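Local atomic coordinates of putative exported protein (Bacteroides fragilis, PDB entry 3FZX), a protein that is of unknown function, but binds calcium ions and, as a probable exported relative of the LolA/LolB lipoprotein-handling barrels, may bind lipid. Residues G161-T166 with G194-E199; P109-N114 with V151-V156; P89-M94 with L129-K134. All coordinates share one frame; numbering follows the deposited sequence.

How the interactions relate
From the N terminus, interaction 3 opens first, at helix 89-94, and closes on strand 127-133 after a connection that holds strand 99-107 and calcium ligands Gly119, Asp121 and Asp122. Interaction 2 opens inside that connection, at 109-114, and closes beyond it on strand 136-158, so the two cross, although their nearest atoms lie about 17 Å apart. Interaction 1 follows in series, joining strand 161-175 to 194-199 across strand 180-190. Interactions 1 and 2 meet where strands 136-158 and 161-175 pair; interaction 3 lies on the other side of the chain's centre. Interaction 3 brings a helix and interaction 2 a loop onto the closed antiparallel sheet, and interaction 1 joins two of its non-adjacent strands.

Interaction 1 of 3, residues G161-T166 with G194-E199; sequences GAFYCT and GIVRSE
Cys165 and Phe163 of one barrel strand meet Val196 of another, although strand 180-190 runs between them in the sheet. The contact lies in the closed antiparallel barrel of this YmcC-like fold, whose family belongs to the LolA/LolB clan. The chain turns a corner at Val196, and Val196 and Arg197 together face Trp188 in a classic beta bulge.

The direct contact is apolar. Cys165 SG lies beside the branch point of the valine: it is 3.8 Å from Val196 CG2, equally close to CB, and only a little farther from CG1. One sulfur thus packs against the fork of Val196 instead of meeting a single methyl. Val196 CG1 stands anti to the backbone N (chi1 169°), and this rotation leaves both methyls within van der Waals range of the sulfur. The same CG1 approaches the Phe163 ring obliquely, with Phe163 CD2 4.4 Å away, a looser contact. Phe163 and Cys165, two residues apart on their strand, both point toward Val196, and the buried valine fits against both. Phe163 also touches Ile193 of a loop and Leu213 and Ile216 of strand 207-217.

Main-chain bonding runs instead to neighbouring strands: Phe163 pairs with Val156, and Val196 with Trp188 and Leu213.

Charged groups enter at the second bulge residue, where the extended Arg197 side chain leads away from Cys165 and forms a salt bridge with Glu199. Both donors converge on one oxygen, 2.9 Å for Arg197 NE to Glu199 OE2 and 2.8 Å for Arg197 NH2 to that same OE2. They reach it on its anti side from opposite faces of the carboxylate plane, while OE2 stays in the guanidinium plane.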
# COMPACT_ATOMS: atom_id res chain seq x y z
N GLY A 161 -13.47 -8.65 25.84
CA GLY A 161 -12.59 -9.24 26.86
C GLY A 161 -11.43 -8.32 27.21
O GLY A 161 -11.38 -7.15 26.79
N ALA A 162 -10.50 -8.86 28.00
CA ALA A 162 -9.31 -8.15 28.46
C ALA A 162 -8.12 -8.65 27.64
O ALA A 162 -7.87 -9.86 27.56
CB ALA A 162 -9.08 -8.38 29.97
N PHE A 163 -7.40 -7.72 27.02
CA PHE A 163 -6.27 -8.04 26.16
C PHE A 163 -5.03 -7.22 26.56
O PHE A 163 -5.11 -6.03 26.84
CB PHE A 163 -6.65 -7.77 24.71
CG PHE A 163 -7.83 -8.57 24.27
CD1 PHE A 163 -7.70 -9.93 23.97
CD2 PHE A 163 -9.09 -7.99 24.19
CE1 PHE A 163 -8.81 -10.69 23.59
CE2 PHE A 163 -10.21 -8.75 23.82
CZ PHE A 163 -10.07 -10.09 23.51
N TYR A 164 -3.88 -7.89 26.61
CA TYR A 164 -2.60 -7.22 26.87
C TYR A 164 -2.20 -6.57 25.56
O TYR A 164 -2.11 -7.24 24.53
CB TYR A 164 -1.53 -8.21 27.36
CG TYR A 164 -0.35 -7.52 28.02
CD1 TYR A 164 -0.52 -6.87 29.24
CD2 TYR A 164 0.90 -7.49 27.43
CE1 TYR A 164 0.53 -6.22 29.87
CE2 TYR A 164 1.99 -6.84 28.06
CZ TYR A 164 1.78 -6.21 29.29
OH TYR A 164 2.78 -5.55 29.95
N CYS A 165 -2.01 -5.25 25.60
CA CYS A 165 -1.79 -4.44 24.42
C CYS A 165 -0.54 -3.58 24.48
O CYS A 165 -0.03 -3.28 25.57
CB CYS A 165 -2.94 -3.44 24.29
SG CYS A 165 -4.45 -4.21 23.86
N THR A 166 -0.10 -3.17 23.29
CA THR A 166 0.88 -2.10 23.16
C THR A 166 0.13 -0.79 22.92
O THR A 166 -0.76 -0.74 22.07
CB THR A 166 1.84 -2.37 21.98
OG1 THR A 166 2.68 -3.47 22.34
CG2 THR A 166 2.70 -1.13 21.65
N GLY A 194 -5.34 -6.93 16.29
CA GLY A 194 -5.09 -5.60 15.73
C GLY A 194 -5.47 -4.58 16.77
O GLY A 194 -5.18 -4.76 17.97
N ILE A 195 -6.16 -3.53 16.34
CA ILE A 195 -6.55 -2.43 17.21
C ILE A 195 -7.67 -2.85 18.17
O ILE A 195 -8.77 -3.26 17.75
CB ILE A 195 -7.05 -1.17 16.40
CG1 ILE A 195 -6.04 -0.74 15.32
CG2 ILE A 195 -7.43 -0.02 17.35
CD1 ILE A 195 -4.61 -0.63 15.78
N VAL A 196 -7.37 -2.76 19.45
CA VAL A 196 -8.32 -3.09 20.52
C VAL A 196 -9.07 -1.83 20.96
O VAL A 196 -10.24 -1.89 21.31
CB VAL A 196 -7.56 -3.74 21.70
CG1 VAL A 196 -8.41 -3.88 22.93
CG2 VAL A 196 -7.05 -5.12 21.24
N ARG A 197 -8.37 -0.69 20.95
CA ARG A 197 -8.94 0.56 21.38
C ARG A 197 -8.19 1.69 20.72
O ARG A 197 -7.00 1.56 20.43
CB ARG A 197 -8.83 0.67 22.90
CG ARG A 197 -9.38 1.98 23.48
CD ARG A 197 -9.14 2.09 25.01
NE ARG A 197 -9.69 3.36 25.48
CZ ARG A 197 -10.97 3.57 25.82
NH1 ARG A 197 -11.88 2.60 25.80
NH2 ARG A 197 -11.36 4.78 26.19
N SER A 198 -8.90 2.78 20.44
CA SER A 198 -8.26 4.01 19.97
C SER A 198 -9.04 5.20 20.48
O SER A 198 -10.24 5.10 20.78
CB SER A 198 -8.19 4.07 18.45
OG SER A 198 -9.47 4.37 17.92
N GLU A 199 -8.35 6.34 20.56
CA GLU A 199 -8.95 7.59 21.02
C GLU A 199 -8.38 8.73 20.20
O GLU A 199 -7.18 8.74 19.94
CB GLU A 199 -8.60 7.84 22.48
CG GLU A 199 -9.21 6.85 23.45
CD GLU A 199 -8.67 7.02 24.86
OE1 GLU A 199 -7.86 7.94 25.12
OE2 GLU A 199 -9.04 6.21 25.71

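Interaction 2 of 3, residues P109-N114 with V151-V156; sequences PDAFSN and VTTETV
Ala111 and Phe112 meet Thr153 in a small, partly buried van der Waals contact, where the long loop between strands 99-107 and 127-133 folds back against strand 136-158. A single methyl serves both loop residues. Thr153 CG2 approaches Ala111 CB, methyl to methyl, at 4.1 Å, and Phe112 CE1 at 4.3 Å, lying oblique to the phenylalanine ring.

The torsion of Thr153 (chi1 64°) divides its two branches: CG2 stands anti to the carbonyl carbon and reaches the loop, while OG1 sits between the backbone N and that carbon and is hydrogen-bonded to Tyr164 OH on the adjacent strand. Thr166 of that strand also touches Ala111, Phe112 and Thr153, so the loop rests on the paired strands 136-158 and 161-175 of the barrel wall. Val151 and Thr152, both facing Lys167, make a classic beta bulge just before the contact.

An Asx motif shapes the loop: Ser113 N donates to Asp110 OD1 over 3.0 Å, reaching the carboxylate from above its plane. A backbone bond of 2.8 Å from Asn114 N to Asp110 O tightens the same turn around Ala111 and Phe112. Farther along this loop, Gly119, Asp121 and Asp122 bind calcium ions; the side chain of Glu149, a calcium ligand of this protein that holds no calcium in this chain of the model, is about 12 Å from that of Ala111.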
# COMPACT_ATOMS: atom_id res chain seq x y z
N PRO A 109 5.37 -2.40 15.33
CA PRO A 109 6.40 -3.15 16.01
C PRO A 109 5.90 -4.05 17.12
O PRO A 109 4.84 -3.81 17.74
CB PRO A 109 7.32 -2.08 16.61
CG PRO A 109 6.84 -0.78 16.15
CD PRO A 109 5.51 -0.94 15.51
N ASP A 110 6.70 -5.07 17.37
CA ASP A 110 6.43 -6.08 18.36
C ASP A 110 7.18 -5.72 19.63
O ASP A 110 8.33 -6.12 19.83
CB ASP A 110 6.90 -7.43 17.79
CG ASP A 110 6.66 -8.58 18.72
OD1 ASP A 110 6.14 -8.37 19.85
OD2 ASP A 110 6.97 -9.71 18.28
N ALA A 111 6.53 -4.92 20.48
CA ALA A 111 7.07 -4.51 21.78
C ALA A 111 7.30 -5.71 22.67
O ALA A 111 8.29 -5.79 23.41
CB ALA A 111 6.10 -3.55 22.47
N PHE A 112 6.37 -6.66 22.55
CA PHE A 112 6.29 -7.85 23.39
C PHE A 112 7.50 -8.75 23.23
O PHE A 112 7.84 -9.44 24.17
CB PHE A 112 5.00 -8.65 23.12
CG PHE A 112 3.71 -7.81 23.08
CD1 PHE A 112 3.11 -7.36 24.25
CD2 PHE A 112 3.09 -7.52 21.85
CE1 PHE A 112 1.90 -6.60 24.21
CE2 PHE A 112 1.87 -6.76 21.80
CZ PHE A 112 1.28 -6.31 22.98
N SER A 113 8.13 -8.75 22.06
CA SER A 113 9.37 -9.50 21.88
C SER A 113 10.55 -8.54 21.89
O SER A 113 11.55 -8.86 22.50
CB SER A 113 9.35 -10.34 20.60
OG SER A 113 9.93 -9.69 19.49
N ASN A 114 10.46 -7.39 21.21
CA ASN A 114 11.52 -6.36 21.19
C ASN A 114 11.13 -5.15 22.03
O ASN A 114 10.52 -4.22 21.51
CB ASN A 114 11.78 -5.91 19.76
CG ASN A 114 11.99 -7.08 18.86
OD1 ASN A 114 12.18 -8.20 19.33
ND2 ASN A 114 11.93 -6.83 17.55
N VAL A 151 4.23 4.16 24.20
CA VAL A 151 3.86 4.69 25.52
C VAL A 151 4.11 3.62 26.60
O VAL A 151 4.89 3.82 27.53
CB VAL A 151 2.39 5.14 25.54
CG1 VAL A 151 1.99 5.60 26.95
CG2 VAL A 151 2.15 6.25 24.49
N THR A 152 3.44 2.49 26.46
CA THR A 152 3.54 1.41 27.41
C THR A 152 2.90 0.13 26.85
O THR A 152 2.36 0.11 25.71
CB THR A 152 2.84 1.79 28.75
OG1 THR A 152 3.17 0.82 29.74
CG2 THR A 152 1.29 1.85 28.61
N THR A 153 2.98 -0.94 27.64
CA THR A 153 2.15 -2.12 27.40
C THR A 153 1.29 -2.29 28.64
O THR A 153 1.74 -2.03 29.75
CB THR A 153 2.94 -3.39 27.09
OG1 THR A 153 3.74 -3.76 28.21
CG2 THR A 153 3.83 -3.17 25.84
N GLU A 154 0.02 -2.67 28.45
CA GLU A 154 -0.90 -2.78 29.56
C GLU A 154 -2.14 -3.54 29.11
O GLU A 154 -2.39 -3.64 27.91
CB GLU A 154 -1.30 -1.38 30.07
CG GLU A 154 -2.05 -0.54 29.02
CD GLU A 154 -2.35 0.90 29.45
OE1 GLU A 154 -2.04 1.30 30.59
OE2 GLU A 154 -2.91 1.64 28.63
N THR A 155 -2.89 -4.06 30.08
CA THR A 155 -4.17 -4.72 29.82
C THR A 155 -5.25 -3.66 29.57
O THR A 155 -5.27 -2.62 30.23
CB THR A 155 -4.58 -5.65 30.97
OG1 THR A 155 -3.67 -6.75 30.97
CG2 THR A 155 -5.99 -6.21 30.80
N VAL A 156 -6.09 -3.93 28.57
CA VAL A 156 -7.21 -3.07 28.21
C VAL A 156 -8.47 -3.93 28.30
O VAL A 156 -8.50 -5.03 27.75
CB VAL A 156 -7.09 -2.52 26.76
CG1 VAL A 156 -8.29 -1.64 26.45
CG2 VAL A 156 -5.77 -1.72 26.57

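Interaction 3 of 3, residues P89-M94 with L129-K134; sequences PTALNM and LRLYQK
Met94, modelled as selenomethionine, and Ala91 pack on Leu131, setting the short helix 89-94 against barrel strand 127-133. The two segment axes approach to 10.0 Å and run nearly parallel, 22° apart.

Apolar contacts carry the interface. Met94 CE comes within 3.9 Å of Leu131 CB, and Met94 SE is almost as close, 4.0 Å from the same carbon. With CG held between the backbone N and the carbonyl carbon (chi1 51°) and the chain bent at its next two torsions, Met94 curls so that its selenium and methyl lie across the base of the leucine. Ala91 CB meets the other end of that side chain more loosely, at Leu131 CD2, 4.4 Å away.

Polar links flank this patch. Asn139 ND2 donates to both Met94 O and Gln133 OE1, joining the last residue of 89-94 to the strand. On the face of the strand turned away from the helix, Tyr132 OH bonds to Glu49 of the second subunit, and Arg130 forms a salt bridge with the same glutamate.

The chemistry thus differs between Leu131 on one face, which offers the helix a mainly apolar surface through its side chain, and Arg130 and Tyr132 on the other, which bring polar groups to the subunit interface.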
# COMPACT_ATOMS: atom_id res chain seq x y z
N PRO A 89 -13.92 10.50 12.71
CA PRO A 89 -15.25 10.97 12.31
C PRO A 89 -15.36 11.63 10.91
O PRO A 89 -16.36 11.41 10.20
CB PRO A 89 -15.59 12.00 13.40
CG PRO A 89 -14.87 11.52 14.58
CD PRO A 89 -13.59 10.94 14.08
N THR A 90 -14.36 12.42 10.54
CA THR A 90 -14.32 13.07 9.22
C THR A 90 -14.40 12.01 8.14
O THR A 90 -15.13 12.17 7.18
CB THR A 90 -13.04 13.95 9.03
OG1 THR A 90 -13.02 14.96 10.04
CG2 THR A 90 -12.98 14.62 7.66
N ALA A 91 -13.71 10.91 8.35
CA ALA A 91 -13.70 9.81 7.41
C ALA A 91 -15.06 9.11 7.38
O ALA A 91 -15.69 8.96 6.31
CB ALA A 91 -12.61 8.84 7.77
N LEU A 92 -15.53 8.71 8.56
CA LEU A 92 -16.78 7.98 8.68
C LEU A 92 -17.92 8.75 8.04
O LEU A 92 -18.71 8.19 7.28
CB LEU A 92 -17.11 7.68 10.15
CG LEU A 92 -16.15 6.69 10.81
CD1 LEU A 92 -16.36 6.65 12.34
CD2 LEU A 92 -16.32 5.32 10.11
N ASN A 93 -17.96 10.05 8.32
CA ASN A 93 -19.02 10.93 7.86
C ASN A 93 -19.00 11.27 6.37
O ASN A 93 -19.98 11.79 5.89
CB ASN A 93 -19.04 12.22 8.70
CG ASN A 93 -19.51 11.96 10.14
OD1 ASN A 93 -19.93 10.87 10.47
ND2 ASN A 93 -19.42 12.97 10.99
N MSE A 94 -17.94 10.99 5.65
CA MSE A 94 -17.95 11.28 4.21
C MSE A 94 -18.10 10.03 3.36
O MSE A 94 -18.20 10.13 2.14
CB MSE A 94 -16.77 12.17 3.79
CG MSE A 94 -15.37 11.75 4.21
SE MSE A 94 -14.67 10.31 3.14
CE MSE A 94 -14.13 11.31 1.47
N LEU A 129 -3.38 8.25 4.49
CA LEU A 129 -4.57 7.66 3.91
C LEU A 129 -5.33 8.76 3.20
O LEU A 129 -5.57 9.82 3.78
CB LEU A 129 -5.44 7.04 5.00
CG LEU A 129 -6.74 6.36 4.57
CD1 LEU A 129 -6.50 5.10 3.73
CD2 LEU A 129 -7.56 6.09 5.81
N ARG A 130 -5.71 8.51 1.94
CA ARG A 130 -6.55 9.43 1.18
C ARG A 130 -7.85 8.73 0.80
O ARG A 130 -7.83 7.58 0.38
CB ARG A 130 -5.79 9.92 -0.07
CG ARG A 130 -4.65 10.92 0.31
CD ARG A 130 -3.75 11.18 -0.83
NE ARG A 130 -2.83 12.29 -0.58
CZ ARG A 130 -1.89 12.71 -1.41
NH1 ARG A 130 -1.69 12.11 -2.58
NH2 ARG A 130 -1.14 13.76 -1.08
N LEU A 131 -8.98 9.44 0.98
CA LEU A 131 -10.29 8.92 0.60
C LEU A 131 -10.89 9.85 -0.45
O LEU A 131 -10.65 11.06 -0.44
CB LEU A 131 -11.22 8.81 1.82
CG LEU A 131 -10.66 8.00 3.00
CD1 LEU A 131 -9.86 8.88 3.94
CD2 LEU A 131 -11.77 7.29 3.75
N TYR A 132 -11.63 9.29 -1.38
CA TYR A 132 -12.24 10.10 -2.44
C TYR A 132 -13.43 9.39 -3.01
O TYR A 132 -13.42 8.18 -3.12
CB TYR A 132 -11.27 10.39 -3.58
CG TYR A 132 -10.13 9.42 -3.69
CD1 TYR A 132 -10.23 8.23 -4.42
CD2 TYR A 132 -8.93 9.72 -3.04
CE1 TYR A 132 -9.14 7.36 -4.47
CE2 TYR A 132 -7.86 8.88 -3.07
CZ TYR A 132 -7.95 7.71 -3.77
OH TYR A 132 -6.80 6.97 -3.73
N GLN A 133 -14.45 10.15 -3.36
CA GLN A 133 -15.63 9.63 -4.04
C GLN A 133 -15.48 9.70 -5.56
O GLN A 133 -15.28 10.77 -6.12
CB GLN A 133 -16.88 10.41 -3.63
CG GLN A 133 -18.17 9.81 -4.19
CD GLN A 133 -19.41 10.53 -3.68
OE1 GLN A 133 -19.36 11.23 -2.66
NE2 GLN A 133 -20.52 10.36 -4.39
N LYS A 134 -15.61 8.54 -6.20
CA LYS A 134 -15.63 8.44 -7.65
C LYS A 134 -16.92 9.10 -8.12
O LYS A 134 -17.99 8.76 -7.63
CB LYS A 134 -15.59 6.97 -8.09
CG LYS A 134 -15.27 6.79 -9.57
CD LYS A 134 -15.62 5.41 -10.09
CE LYS A 134 -15.39 5.33 -11.60
NZ LYS A 134 -16.22 4.25 -12.21